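Local atomic coordinates of Low molecular weight heat shock protein (Xanthomonas axonopodis pv. citri, PDB entry 3GLA), a protein that probably acts as an ATP-independent chaperone of the alpha-crystallin family, binding partly unfolded proteins under stress to keep them from aggregating. Residues G43-E48 with I59-G64. Numbering follows the deposited sequence.
Sequences GERKSE and IERRYG
Arg45 reaches across to Arg62 and Tyr63 with an extended side chain, its CG anti to the backbone N (chi1 165°). Its methylenes pass over CB of Tyr63, and its NH1 donates a nearly straight bond of 2.8 Å to Arg62 O, which lies in the guanidinium plane. A long, flat, multiply donating group suits this span. Arg61 comes in at about a right angle, the two guanidinium planes 74° apart, with its NH1 2.9 Å from Arg45 NH2. Asp21 of the second subunit forms salt bridges with both Arg45 NH1 and Arg61 NH1, which probably helps hold the two guanidiniums together. Arg61 NH2 is gripped by two carboxylates: it forms a 2.7 Å salt bridge with Glu48 OE1, approaching from above the carboxylate plane, and another with Asp8 of the second subunit. Ser47, small enough to fit under a ring, lays its CB over one face of Tyr63 in a CH-pi contact, 3.5 Å from the centroid; its OG bonds to Ser49 N and, through a water, to Arg61 O. Gly64, whose positive phi glycine readily adopts, closes an antiparallel hydrogen-bonded pair with Arg45, Gly64 N meeting Arg45 O at 2.8 Å. Here strands 38-45 and 64-71 of the alpha-crystallin beta-sandwich meet at the base of the long excursion that, as in bacterial and plant small heat-shock proteins, reaches the partner subunit to build the dimer.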
# COMPACT_ATOMS: atom_id res chain seq x y z
N GLY B 43 12.94 -0.81 -5.30
CA GLY B 43 13.07 -1.50 -4.00
C GLY B 43 12.49 -2.90 -4.24
O GLY B 43 12.35 -3.39 -5.40
N GLU B 44 12.20 -3.53 -3.10
CA GLU B 44 11.84 -4.98 -3.19
C GLU B 44 10.97 -5.20 -2.00
O GLU B 44 11.15 -4.67 -0.93
CB GLU B 44 13.03 -5.92 -3.17
CG GLU B 44 12.73 -7.43 -3.40
CD GLU B 44 13.64 -8.25 -4.39
OE1 GLU B 44 13.36 -9.47 -4.49
OE2 GLU B 44 14.59 -7.72 -5.05
N ARG B 45 9.93 -5.97 -2.21
CA ARG B 45 9.16 -6.27 -1.14
C ARG B 45 9.19 -7.76 -1.02
O ARG B 45 9.08 -8.41 -2.02
CB ARG B 45 7.70 -5.83 -1.71
CG ARG B 45 6.66 -6.36 -0.91
CD ARG B 45 5.25 -5.91 -1.51
NE ARG B 45 4.34 -6.09 -0.62
CZ ARG B 45 3.09 -5.75 -0.60
NH1 ARG B 45 2.26 -6.12 -1.56
NH2 ARG B 45 2.66 -5.64 0.57
N LYS B 46 9.30 -8.30 0.18
CA LYS B 46 9.09 -9.71 0.34
C LYS B 46 7.57 -9.89 0.68
O LYS B 46 6.94 -8.93 1.04
CB LYS B 46 9.83 -10.28 1.59
CG LYS B 46 11.45 -10.13 1.52
CD LYS B 46 11.97 -10.74 0.27
CE LYS B 46 13.57 -10.53 0.20
NZ LYS B 46 13.91 -9.40 -0.75
N SER B 47 7.15 -11.11 0.54
CA SER B 47 5.78 -11.40 0.97
C SER B 47 5.83 -12.68 1.73
O SER B 47 6.45 -13.67 1.34
CB SER B 47 4.94 -11.68 -0.27
OG SER B 47 3.60 -11.94 0.16
N GLU B 48 4.90 -12.70 2.68
CA GLU B 48 4.67 -13.89 3.37
C GLU B 48 4.20 -14.99 2.51
O GLU B 48 4.42 -16.20 2.85
CB GLU B 48 3.66 -13.59 4.48
CG GLU B 48 4.20 -12.39 5.42
CD GLU B 48 3.73 -10.86 4.92
OE1 GLU B 48 3.42 -10.58 3.66
OE2 GLU B 48 3.79 -9.83 5.77
N ILE B 59 -3.78 -15.95 -2.67
CA ILE B 59 -2.57 -15.11 -2.81
C ILE B 59 -2.81 -14.15 -3.93
O ILE B 59 -3.14 -14.55 -5.12
CB ILE B 59 -1.34 -15.95 -3.17
CG1 ILE B 59 -1.07 -16.95 -2.10
CG2 ILE B 59 -0.18 -14.97 -3.54
CD1 ILE B 59 0.05 -18.03 -2.57
N GLU B 60 -2.68 -12.89 -3.61
CA GLU B 60 -2.78 -11.88 -4.64
C GLU B 60 -1.91 -10.66 -4.44
O GLU B 60 -1.79 -9.84 -5.36
CB GLU B 60 -4.17 -11.43 -4.92
CG GLU B 60 -4.82 -10.87 -3.61
CD GLU B 60 -6.08 -10.19 -3.86
OE1 GLU B 60 -6.83 -9.97 -2.92
OE2 GLU B 60 -6.34 -9.76 -5.06
N ARG B 61 -1.27 -10.55 -3.28
CA ARG B 61 -0.49 -9.39 -3.06
C ARG B 61 0.76 -9.53 -3.92
O ARG B 61 1.42 -10.56 -3.97
CB ARG B 61 -0.07 -9.30 -1.55
CG ARG B 61 -1.33 -8.93 -0.84
CD ARG B 61 -1.16 -8.51 0.61
NE ARG B 61 -0.17 -9.06 1.24
CZ ARG B 61 1.01 -8.90 1.75
NH1 ARG B 61 1.76 -7.86 2.18
NH2 ARG B 61 1.35 -10.14 1.92
N ARG B 62 1.11 -8.39 -4.52
CA ARG B 62 2.28 -8.46 -5.46
C ARG B 62 3.50 -8.18 -4.66
O ARG B 62 3.48 -7.41 -3.67
CB ARG B 62 2.07 -7.36 -6.55
CG ARG B 62 0.78 -7.59 -7.36
CD ARG B 62 1.10 -8.68 -8.36
NE ARG B 62 -0.05 -8.83 -9.26
CZ ARG B 62 -1.11 -8.02 -9.23
NH1 ARG B 62 -2.13 -8.20 -10.06
NH2 ARG B 62 -1.16 -7.03 -8.33
N TYR B 63 4.62 -8.70 -5.13
CA TYR B 63 5.84 -8.42 -4.37
C TYR B 63 7.03 -8.67 -5.28
O TYR B 63 6.79 -8.81 -6.47
CB TYR B 63 5.90 -9.27 -3.07
CG TYR B 63 5.92 -10.72 -3.38
CD1 TYR B 63 7.09 -11.41 -3.31
CD2 TYR B 63 4.72 -11.43 -3.73
CE1 TYR B 63 7.16 -12.78 -3.58
CE2 TYR B 63 4.76 -12.80 -4.02
CZ TYR B 63 5.98 -13.48 -3.91
OH TYR B 63 6.01 -14.82 -4.15
N GLY B 64 8.19 -8.66 -4.67
CA GLY B 64 9.45 -8.77 -5.44
C GLY B 64 9.93 -7.38 -5.76
O GLY B 64 9.61 -6.40 -5.06
O HOH W 1 5.11 -7.27 2.38
O HOH W 2 1.85 -12.26 -1.77
O HOH W 3 4.02 -7.29 4.68